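GCN5-related N-acetyltransferase (Kribbella flavida, PDB 4MY0) probably transfers an acetyl group from acetyl-coenzyme A to an amine of a substrate, perhaps an aminoglycoside, as other GCN5-related acetyltransferases do. Local coordinates at residues C[140-150]-C[253-264]; C[303-311]-C[334-345]. One frame throughout, in Å; residues are numbered along the deposited sequence. Where two conformers were deposited one is given.

Contact 1. Residues C[140-150]-C[253-264]; sequences RYRFSFQAADL and VHAYLSPNDPVH
Ser144 OG meets His254 ND1 at 2.6 Å, in the plane of the imidazole and at its edge. The serine hydroxyl lies beside its own backbone N (chi1 -53°), which brings it to the ring of the residue directly across the strands. One face of that imidazole carries the guanidinium of Arg142, stacked almost exactly parallel with CZ 3.6 Å from His254 ND1; a bend in the arginine chain at chi3 (68°) lays the group flat there. On the same sheet face Tyr256 is sandwiched: CG of Arg142 sits over one side of its ring in a CH-pi contact, and the guanidinium of Arg140 lies on the opposite side, planes 11° apart, as an off-centre cation-pi pair. Leu389 O and Gln278 OE1 hold the Arg140 guanidinium by hydrogen bonds. Paired bonds at Phe143 with Ala255 and Phe145 with Val253 fix the antiparallel register, Phe145 N to Val253 O (2.8 Å) being nearly straight.

On the other sheet face Phe143 and Phe145 cluster with His264. The edge of the imidazole points at the face of Phe143, with His264 CE1 3.9 Å from Phe143 CD2, while Leu257 CD1 reaches the edge of the phenylalanine ring. Phe145 CZ touches Val263 CG1 at 3.8 Å. Farther along, Pro259 CD lies over the face of Tyr141, 3.4 Å from Tyr141 CE2, and at the far end Leu150 CD1 packs on Val253 CG2. Trp240 of helix 233-244 covers Leu150, Leu257 and Val263. The whole is an antiparallel pairing of strand 135-146 with strand 252-256, the latter in the second GNAT domain, with an aromatic cluster on one face.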
loop_
_atom_site.group_PDB
_atom_site.type_symbol
_atom_site.label_atom_id
_atom_site.label_comp_id
_atom_site.label_asym_id
_atom_site.label_seq_id
_atom_site.Cartn_x
_atom_site.Cartn_y
_atom_site.Cartn_z
ATOM N N ARG C 140 22.565 -14.480 -1.919
ATOM C CA ARG C 140 22.843 -13.331 -1.076
ATOM C C ARG C 140 21.564 -13.106 -0.290
ATOM O O ARG C 140 20.492 -12.946 -0.880
ATOM C CB ARG C 140 23.174 -12.112 -1.933
ATOM C CG ARG C 140 23.480 -10.837 -1.141
ATOM C CD ARG C 140 23.598 -9.666 -2.110
ATOM N NE ARG C 140 23.991 -8.418 -1.462
ATOM C CZ ARG C 140 23.360 -7.260 -1.632
ATOM N NH1 ARG C 140 23.805 -6.176 -1.014
ATOM N NH2 ARG C 140 22.285 -7.182 -2.413
ATOM N N TYR C 141 21.662 -13.140 1.035
ATOM C CA TYR C 141 20.475 -13.088 1.892
ATOM C C TYR C 141 20.420 -11.767 2.633
ATOM O O TYR C 141 21.445 -11.297 3.135
ATOM C CB TYR C 141 20.525 -14.189 2.960
ATOM C CG TYR C 141 20.574 -15.612 2.460
ATOM C CD1 TYR C 141 19.410 -16.355 2.286
ATOM C CD2 TYR C 141 21.790 -16.231 2.215
ATOM C CE1 TYR C 141 19.461 -17.674 1.853
ATOM C CE2 TYR C 141 21.852 -17.546 1.780
ATOM C CZ TYR C 141 20.690 -18.261 1.602
ATOM O OH TYR C 141 20.766 -19.569 1.168
ATOM N N ARG C 142 19.226 -11.186 2.739
ATOM C CA ARG C 142 19.039 -10.045 3.632
ATOM C C ARG C 142 17.967 -10.368 4.668
ATOM O O ARG C 142 16.845 -10.710 4.312
ATOM C CB ARG C 142 18.680 -8.743 2.880
ATOM C CG ARG C 142 18.925 -7.473 3.754
ATOM C CD ARG C 142 18.226 -6.213 3.210
ATOM N NE ARG C 142 16.768 -6.298 3.308
ATOM C CZ ARG C 142 15.948 -5.273 3.098
ATOM N NH1 ARG C 142 16.448 -4.089 2.786
ATOM N NH2 ARG C 142 14.631 -5.429 3.193
ATOM N N PHE C 143 18.313 -10.257 5.945
ATOM C CA PHE C 143 17.340 -10.488 7.009
ATOM C C PHE C 143 17.064 -9.198 7.772
ATOM O O PHE C 143 17.891 -8.282 7.759
ATOM C CB PHE C 143 17.832 -11.590 7.957
ATOM C CG PHE C 143 17.902 -12.950 7.302
ATOM C CD1 PHE C 143 16.740 -13.671 7.045
ATOM C CD2 PHE C 143 19.120 -13.490 6.921
ATOM C CE1 PHE C 143 16.799 -14.923 6.420
ATOM C CE2 PHE C 143 19.188 -14.746 6.303
ATOM C CZ PHE C 143 18.031 -15.456 6.057
ATOM N N SER C 144 15.902 -9.110 8.416
ATOM C CA SER C 144 15.555 -7.889 9.135
ATOM C C SER C 144 15.275 -8.183 10.602
ATOM O O SER C 144 14.451 -9.045 10.927
ATOM C CB SER C 144 14.342 -7.208 8.485
ATOM O OG SER C 144 14.558 -7.003 7.096
ATOM N N PHE C 145 15.957 -7.454 11.481
ATOM C CA PHE C 145 15.798 -7.640 12.918
ATOM C C PHE C 145 15.229 -6.388 13.571
ATOM O O PHE C 145 15.244 -5.298 12.976
ATOM C CB PHE C 145 17.158 -7.972 13.545
ATOM C CG PHE C 145 17.835 -9.163 12.915
ATOM C CD1 PHE C 145 17.615 -10.437 13.405
ATOM C CD2 PHE C 145 18.677 -9.008 11.814
ATOM C CE1 PHE C 145 18.225 -11.549 12.818
ATOM C CE2 PHE C 145 19.302 -10.117 11.216
ATOM C CZ PHE C 145 19.070 -11.388 11.715
ATOM N N GLN C 146 14.729 -6.535 14.794
ATOM C CA GLN C 146 14.303 -5.374 15.575
ATOM C C GLN C 146 15.542 -4.757 16.220
ATOM O O GLN C 146 16.315 -5.451 16.892
ATOM C CB GLN C 146 13.295 -5.778 16.656
ATOM C CG GLN C 146 12.179 -6.686 16.152
ATOM C CD GLN C 146 11.160 -7.035 17.245
ATOM O OE1 GLN C 146 11.042 -6.336 18.257
ATOM N NE2 GLN C 146 10.423 -8.122 17.037
ATOM N N ALA C 147 15.748 -3.459 16.015
ATOM C CA ALA C 147 16.922 -2.795 16.589
ATOM C C ALA C 147 16.981 -2.886 18.120
ATOM O O ALA C 147 18.059 -3.042 18.699
ATOM C CB ALA C 147 16.986 -1.341 16.121
ATOM N N ALA C 148 15.831 -2.778 18.785
ATOM C CA ALA C 148 15.824 -2.770 20.259
ATOM C C ALA C 148 16.329 -4.104 20.807
ATOM O O ALA C 148 16.857 -4.183 21.915
ATOM C CB ALA C 148 14.415 -2.476 20.797
ATOM N N ASP C 149 16.142 -5.158 20.020
ATOM C CA ASP C 149 16.586 -6.495 20.389
ATOM C C ASP C 149 18.124 -6.577 20.348
ATOM O O ASP C 149 18.761 -7.088 21.273
ATOM C CB ASP C 149 15.964 -7.491 19.406
ATOM C CG ASP C 149 16.110 -8.930 19.846
ATOM O OD1 ASP C 149 16.871 -9.208 20.810
ATOM O OD2 ASP C 149 15.463 -9.789 19.205
ATOM N N LEU C 150 18.706 -6.063 19.270
ATOM C CA LEU C 150 20.154 -6.030 19.104
ATOM C C LEU C 150 20.807 -5.185 20.193
ATOM O O LEU C 150 21.893 -5.505 20.700
ATOM C CB LEU C 150 20.482 -5.441 17.737
ATOM C CG LEU C 150 19.965 -6.273 16.569
ATOM C CD1 LEU C 150 20.381 -5.653 15.258
ATOM C CD2 LEU C 150 20.486 -7.683 16.662
ATOM N N VAL C 253 16.724 -3.128 11.791
ATOM C CA VAL C 253 18.054 -3.305 11.226
ATOM C C VAL C 253 18.042 -4.405 10.175
ATOM O O VAL C 253 17.760 -5.558 10.495
ATOM C CB VAL C 253 19.071 -3.720 12.295
ATOM C CG1 VAL C 253 20.429 -3.993 11.630
ATOM C CG2 VAL C 253 19.206 -2.633 13.362
ATOM N N HIS C 254 18.350 -4.063 8.924
ATOM C CA HIS C 254 18.475 -5.087 7.899
ATOM C C HIS C 254 19.934 -5.561 7.897
ATOM O O HIS C 254 20.851 -4.764 8.138
ATOM C CB HIS C 254 18.102 -4.523 6.524
ATOM C CG HIS C 254 16.742 -3.888 6.467
ATOM N ND1 HIS C 254 15.577 -4.599 6.665
ATOM C CD2 HIS C 254 16.366 -2.612 6.206
ATOM C CE1 HIS C 254 14.540 -3.786 6.540
ATOM N NE2 HIS C 254 14.991 -2.574 6.267
ATOM N N ALA C 255 20.166 -6.847 7.652
ATOM C CA ALA C 255 21.546 -7.326 7.605
ATOM C C ALA C 255 21.786 -8.305 6.476
ATOM O O ALA C 255 20.980 -9.217 6.222
ATOM C CB ALA C 255 21.953 -7.939 8.931
ATOM N N TYR C 256 22.905 -8.105 5.796
ATOM C CA TYR C 256 23.392 -9.088 4.848
ATOM C C TYR C 256 24.288 -10.059 5.591
ATOM O O TYR C 256 25.300 -9.666 6.190
ATOM C CB TYR C 256 24.138 -8.404 3.704
ATOM C CG TYR C 256 23.194 -7.670 2.799
ATOM C CD1 TYR C 256 22.466 -8.358 1.833
ATOM C CD2 TYR C 256 22.992 -6.294 2.926
ATOM C CE1 TYR C 256 21.574 -7.704 1.010
ATOM C CE2 TYR C 256 22.103 -5.627 2.092
ATOM C CZ TYR C 256 21.401 -6.345 1.138
ATOM O OH TYR C 256 20.509 -5.713 0.302
ATOM N N LEU C 257 23.886 -11.327 5.570
ATOM C CA LEU C 257 24.622 -12.398 6.237
ATOM C C LEU C 257 24.074 -13.772 5.852
ATOM O O LEU C 257 22.987 -13.880 5.285
ATOM C CB LEU C 257 24.572 -12.224 7.757
ATOM C CG LEU C 257 23.386 -11.558 8.440
ATOM C CD1 LEU C 257 22.221 -12.503 8.573
ATOM C CD2 LEU C 257 23.852 -11.093 9.799
ATOM N N SER C 258 24.826 -14.819 6.168
ATOM C CA SER C 258 24.359 -16.184 5.930
ATOM C C SER C 258 23.181 -16.545 6.839
ATOM O O SER C 258 23.051 -15.993 7.934
ATOM C CB SER C 258 25.511 -17.158 6.153
ATOM O OG SER C 258 25.026 -18.438 6.517
ATOM N N PRO C 259 22.310 -17.479 6.397
ATOM C CA PRO C 259 21.268 -17.972 7.311
ATOM C C PRO C 259 21.891 -18.816 8.424
ATOM O O PRO C 259 21.201 -19.152 9.390
ATOM C CB PRO C 259 20.380 -18.839 6.408
ATOM C CG PRO C 259 21.278 -19.254 5.271
ATOM C CD PRO C 259 22.241 -18.119 5.070
ATOM N N ASN C 260 23.181 -19.131 8.287
ATOM C CA ASN C 260 23.962 -19.784 9.344
ATOM C C ASN C 260 24.633 -18.830 10.339
ATOM O O ASN C 260 25.332 -19.278 11.250
ATOM C CB ASN C 260 25.047 -20.674 8.734
ATOM C CG ASN C 260 24.515 -22.009 8.279
ATOM O OD1 ASN C 260 23.593 -22.559 8.886
ATOM N ND2 ASN C 260 25.090 -22.543 7.204
ATOM N N ASP C 261 24.440 -17.524 10.164
ATOM C CA ASP C 261 25.080 -16.552 11.054
ATOM C C ASP C 261 24.626 -16.756 12.506
ATOM O O ASP C 261 23.439 -16.979 12.767
ATOM C CB ASP C 261 24.790 -15.119 10.603
ATOM C CG ASP C 261 25.693 -14.099 11.281
ATOM O OD1 ASP C 261 26.630 -13.602 10.615
ATOM O OD2 ASP C 261 25.475 -13.811 12.480
ATOM N N PRO C 262 25.576 -16.679 13.452
ATOM C CA PRO C 262 25.295 -16.834 14.884
ATOM C C PRO C 262 24.273 -15.843 15.446
ATOM O O PRO C 262 23.732 -16.111 16.516
ATOM C CB PRO C 262 26.663 -16.585 15.539
ATOM C CG PRO C 262 27.480 -15.873 14.502
ATOM C CD PRO C 262 27.013 -16.457 13.204
ATOM N N VAL C 263 24.023 -14.725 14.766
ATOM C CA VAL C 263 23.087 -13.734 15.297
ATOM C C VAL C 263 21.676 -14.331 15.498
ATOM O O VAL C 263 20.948 -13.922 16.410
ATOM C CB VAL C 263 23.028 -12.459 14.417
ATOM C CG1 VAL C 263 22.374 -12.756 13.069
ATOM C CG2 VAL C 263 22.271 -11.347 15.132
ATOM N N HIS C 264 21.303 -15.306 14.669
ATOM C CA HIS C 264 19.983 -15.930 14.780
ATOM C C HIS C 264 19.877 -16.700 16.098
ATOM O O HIS C 264 18.782 -16.898 16.638
ATOM C CB HIS C 264 19.719 -16.870 13.590
ATOM C CG HIS C 264 19.777 -16.194 12.249
ATOM N ND1 HIS C 264 18.814 -15.304 11.819
ATOM C CD2 HIS C 264 20.677 -16.289 11.238
ATOM C CE1 HIS C 264 19.127 -14.872 10.610
ATOM N NE2 HIS C 264 20.253 -15.454 10.235
#

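Contact 2. Residues C[303-311]-C[334-345]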
loop_
_atom_site.group_PDB
_atom_site.type_symbol
_atom_site.label_atom_id
_atom_site.label_comp_id
_atom_site.label_asym_id
_atom_site.label_seq_id
_atom_site.Cartn_x
_atom_site.Cartn_y
_atom_site.Cartn_z
ATOM N N GLU C 303 38.025 -40.408 -5.183
ATOM C CA GLU C 303 38.683 -40.677 -6.457
ATOM C C GLU C 303 37.571 -40.989 -7.445
ATOM O O GLU C 303 36.943 -42.044 -7.356
ATOM C CB GLU C 303 39.613 -41.882 -6.346
ATOM C CG GLU C 303 40.638 -41.795 -5.219
ATOM C CD GLU C 303 41.777 -40.831 -5.514
ATOM O OE1 GLU C 303 42.553 -40.527 -4.584
ATOM O OE2 GLU C 303 41.904 -40.382 -6.672
ATOM N N VAL C 304 37.320 -40.073 -8.376
ATOM C CA VAL C 304 36.156 -40.157 -9.251
ATOM C C VAL C 304 36.490 -39.560 -10.604
ATOM O O VAL C 304 37.107 -38.495 -10.673
ATOM C CB VAL C 304 34.972 -39.322 -8.685
ATOM C CG1 VAL C 304 33.807 -39.327 -9.651
ATOM C CG2 VAL C 304 34.525 -39.847 -7.336
ATOM N N ASP C 305 36.066 -40.218 -11.677
ATOM C CA ASP C 305 36.202 -39.621 -13.008
ATOM C C ASP C 305 35.035 -38.683 -13.349
ATOM O O ASP C 305 33.900 -38.895 -12.914
ATOM C CB ASP C 305 36.360 -40.709 -14.080
ATOM C CG ASP C 305 37.810 -41.192 -14.226
ATOM O OD1 ASP C 305 38.638 -40.924 -13.323
ATOM O OD2 ASP C 305 38.122 -41.849 -15.250
ATOM N N LEU C 306 35.334 -37.636 -14.117
ATOM C CA LEU C 306 34.326 -36.717 -14.632
ATOM C C LEU C 306 34.523 -36.593 -16.135
ATOM O O LEU C 306 35.657 -36.438 -16.603
ATOM C CB LEU C 306 34.498 -35.333 -14.012
ATOM C CG LEU C 306 34.469 -35.257 -12.495
ATOM C CD1 LEU C 306 34.654 -33.817 -12.042
ATOM C CD2 LEU C 306 33.155 -35.836 -11.968
ATOM N N LEU C 307 33.431 -36.659 -16.888
ATOM C CA LEU C 307 33.488 -36.388 -18.320
ATOM C C LEU C 307 32.895 -35.003 -18.555
ATOM O O LEU C 307 31.700 -34.788 -18.356
ATOM C CB LEU C 307 32.736 -37.453 -19.127
ATOM C CG LEU C 307 32.735 -37.221 -20.639
ATOM C CD1 LEU C 307 34.172 -37.146 -21.173
ATOM C CD2 LEU C 307 31.943 -38.291 -21.364
ATOM N N ILE C 308 33.741 -34.056 -18.947
ATOM C CA ILE C 308 33.306 -32.674 -19.127
ATOM C C ILE C 308 33.067 -32.359 -20.601
ATOM O O ILE C 308 33.958 -32.527 -21.439
ATOM C CB ILE C 308 34.351 -31.679 -18.564
ATOM C CG1 ILE C 308 34.505 -31.846 -17.047
ATOM C CG2 ILE C 308 33.974 -30.237 -18.914
ATOM C CD1 ILE C 308 35.672 -31.023 -16.456
ATOM N N ASP C 309 31.860 -31.903 -20.906
ATOM C CA ASP C 309 31.494 -31.477 -22.250
ATOM C C ASP C 309 31.358 -29.951 -22.250
ATOM O O ASP C 309 30.270 -29.428 -21.981
ATOM C CB ASP C 309 30.153 -32.130 -22.628
ATOM C CG ASP C 309 29.616 -31.654 -23.966
ATOM O OD1 ASP C 309 28.381 -31.694 -24.158
ATOM O OD2 ASP C 309 30.422 -31.246 -24.829
ATOM N N ASP C 310 32.450 -29.226 -22.526
ATOM C CA ASP C 310 32.395 -27.753 -22.533
ATOM C C ASP C 310 32.997 -27.182 -23.812
ATOM O O ASP C 310 34.187 -26.853 -23.863
ATOM C CB ASP C 310 33.077 -27.152 -21.291
ATOM C CG ASP C 310 32.968 -25.617 -21.228
ATOM O OD1 ASP C 310 33.658 -25.021 -20.364
ATOM O OD2 ASP C 310 32.207 -25.013 -22.030
ATOM N N PRO C 311 32.169 -27.062 -24.858
ATOM C CA PRO C 311 32.678 -26.559 -26.136
ATOM C C PRO C 311 32.966 -25.060 -26.059
ATOM O O PRO C 311 33.637 -24.527 -26.938
ATOM C CB PRO C 311 31.535 -26.864 -27.109
ATOM C CG PRO C 311 30.298 -26.872 -26.254
ATOM C CD PRO C 311 30.730 -27.390 -24.907
ATOM N N SER C 334 42.244 -38.434 -17.769
ATOM C CA SER C 334 42.025 -39.875 -17.598
ATOM C C SER C 334 41.928 -40.580 -18.950
ATOM O O SER C 334 41.300 -40.059 -19.870
ATOM C CB SER C 334 40.739 -40.134 -16.799
ATOM O OG SER C 334 40.473 -41.528 -16.676
ATOM N N ASP C 335 42.523 -41.765 -19.069
ATOM C CA ASP C 335 42.411 -42.523 -20.313
ATOM C C ASP C 335 41.373 -43.645 -20.212
ATOM O O ASP C 335 41.306 -44.529 -21.076
ATOM C CB ASP C 335 43.775 -43.057 -20.768
ATOM C CG ASP C 335 44.512 -43.810 -19.674
ATOM O OD1 ASP C 335 43.859 -44.229 -18.693
ATOM O OD2 ASP C 335 45.747 -43.994 -19.804
ATOM N N ARG C 336 40.558 -43.591 -19.159
ATOM C CA ARG C 336 39.510 -44.582 -18.941
ATOM C C ARG C 336 38.316 -44.298 -19.860
ATOM O O ARG C 336 38.209 -43.198 -20.411
ATOM C CB ARG C 336 39.104 -44.620 -17.455
ATOM C CG ARG C 336 40.224 -45.156 -16.530
ATOM C CD ARG C 336 39.821 -45.201 -15.046
ATOM N NE ARG C 336 39.954 -43.902 -14.388
ATOM C CZ ARG C 336 41.087 -43.438 -13.860
ATOM N NH1 ARG C 336 41.118 -42.240 -13.288
ATOM N NH2 ARG C 336 42.194 -44.166 -13.904
ATOM N N SER C 337 37.444 -45.289 -20.059
ATOM C CA SER C 337 36.331 -45.135 -21.003
ATOM C C SER C 337 35.023 -45.805 -20.566
ATOM O O SER C 337 34.054 -45.817 -21.323
ATOM C CB SER C 337 36.734 -45.634 -22.393
ATOM O OG SER C 337 37.125 -46.996 -22.357
ATOM N N GLY C 338 34.999 -46.359 -19.354
ATOM C CA GLY C 338 33.785 -46.961 -18.813
ATOM C C GLY C 338 32.749 -45.921 -18.405
ATOM O O GLY C 338 32.919 -44.728 -18.670
ATOM N N ASP C 339 31.674 -46.368 -17.763
ATOM C CA ASP C 339 30.604 -45.460 -17.340
ATOM C C ASP C 339 31.146 -44.317 -16.484
ATOM O O ASP C 339 31.993 -44.521 -15.605
ATOM C CB ASP C 339 29.486 -46.213 -16.600
ATOM C CG ASP C 339 28.304 -45.305 -16.224
ATOM O OD1 ASP C 339 28.017 -44.326 -16.957
ATOM O OD2 ASP C 339 27.655 -45.583 -15.189
ATOM N N VAL C 340 30.666 -43.110 -16.748
ATOM C CA VAL C 340 31.222 -41.942 -16.086
ATOM C C VAL C 340 30.157 -40.872 -15.936
ATOM O O VAL C 340 29.288 -40.724 -16.806
ATOM C CB VAL C 340 32.458 -41.393 -16.863
ATOM C CG1 VAL C 340 32.071 -40.996 -18.284
ATOM C CG2 VAL C 340 33.123 -40.216 -16.120
ATOM N N LEU C 341 30.210 -40.145 -14.822
ATOM C CA LEU C 341 29.375 -38.969 -14.656
ATOM C C LEU C 341 29.729 -37.958 -15.756
ATOM O O LEU C 341 30.894 -37.560 -15.899
ATOM C CB LEU C 341 29.600 -38.347 -13.279
ATOM C CG LEU C 341 28.749 -37.102 -13.010
ATOM C CD1 LEU C 341 27.436 -37.538 -12.426
ATOM C CD2 LEU C 341 29.449 -36.128 -12.092
ATOM N N GLN C 342 28.721 -37.543 -16.516
ATOM C CA GLN C 342 28.908 -36.590 -17.610
ATOM C C GLN C 342 28.247 -35.258 -17.264
ATOM O O GLN C 342 27.116 -35.233 -16.777
ATOM C CB GLN C 342 28.307 -37.161 -18.896
ATOM C CG GLN C 342 28.878 -38.524 -19.269
ATOM C CD GLN C 342 27.844 -39.468 -19.851
ATOM O OE1 GLN C 342 26.927 -39.051 -20.552
ATOM N NE2 GLN C 342 27.991 -40.751 -19.560
ATOM N N LEU C 343 28.958 -34.157 -17.496
ATOM C CA LEU C 343 28.411 -32.818 -17.233
ATOM C C LEU C 343 28.865 -31.780 -18.243
ATOM O O LEU C 343 29.948 -31.890 -18.818
ATOM C CB LEU C 343 28.762 -32.306 -15.835
ATOM C CG LEU C 343 29.726 -32.982 -14.871
ATOM C CD1 LEU C 343 31.130 -33.038 -15.420
ATOM C CD2 LEU C 343 29.699 -32.222 -13.549
ATOM N N GLY C 344 28.027 -30.771 -18.447
ATOM C CA GLY C 344 28.398 -29.626 -19.258
ATOM C C GLY C 344 28.946 -28.560 -18.330
ATOM O O GLY C 344 29.168 -28.834 -17.147
ATOM N N SER C 345 29.139 -27.347 -18.847
ATOM C CA SER C 345 29.642 -26.241 -18.034
ATOM C C SER C 345 28.720 -25.861 -16.862
ATOM O O SER C 345 29.199 -25.598 -15.747
ATOM C CB SER C 345 29.912 -25.014 -18.910
ATOM O OG SER C 345 30.275 -23.893 -18.120
HETATM O O HOH W 1 32.029 -40.830 -12.757
HETATM O O HOH W 2 28.597 -27.061 -21.537
#
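In the sterol carrier protein domain, strands 303-309 and 341-344 run parallel as neighbours within a mixed sheet, and the loop leading into the second strand is tied down by a salt bridge. Arg336 grips the carboxylate of Asp305 side-on: NH1 gives a nearly straight bond of 2.8 Å to the syn lone pair of Asp305 OD1, in the guanidinium plane, while NE approaches Asp305 OD2 from above the carboxylate plane. Ser334 OG donates to Asp305 OD2 (2.8 Å) from the opposite face of that plane and also accepts from Arg336 N, an ST turn. Arg319 NE of strand 318-325 makes a second salt bridge to OD2, and His321 ND1 a hydrogen bond to OD1. An alanine at Asp305 is likely to leave the Arg336 guanidinium without its anionic mate, free to turn, and Ser334 OG without its acceptor.

Backbone bonds Leu307 N to Leu341 O, Leu343 N to Leu307 O and Asp309 N to Leu343 O zip the strands together. A water links Asp305 O to Leu341 N, and a second links Asp309 O to Ser345 N, where helix 345-352 begins. Leu306 CD2 lies alongside Leu341 CD2 at 3.7 Å, both residues touching Leu377 of helix 371-380; Leu307 CB meets Val340 CG1. With two basic side chains and two further donors around it, the Asp305 carboxylate would probably stay ionised and be held against rotation.

Contact 1 and contact 2 follow one another along the chain and do not touch: their centres are 41 Å apart and their nearest atoms about 19 Å. Segment 253-264 of contact 1 lies in the second GNAT domain, whereas both segments of contact 2 belong to the sterol carrier protein domain. In contact 1 the side chain of Ala147 is about 8 Å from a bound acetyl-CoA, and that of Leu150 about 5 Å from the side chain of Arg151, which binds acetyl-CoA. Ser345 in contact 2 lies about 10 Å, side chain to side chain, from Tyr129, which also binds acetyl-CoA. No residue of either contact is known to bind acetyl-CoA.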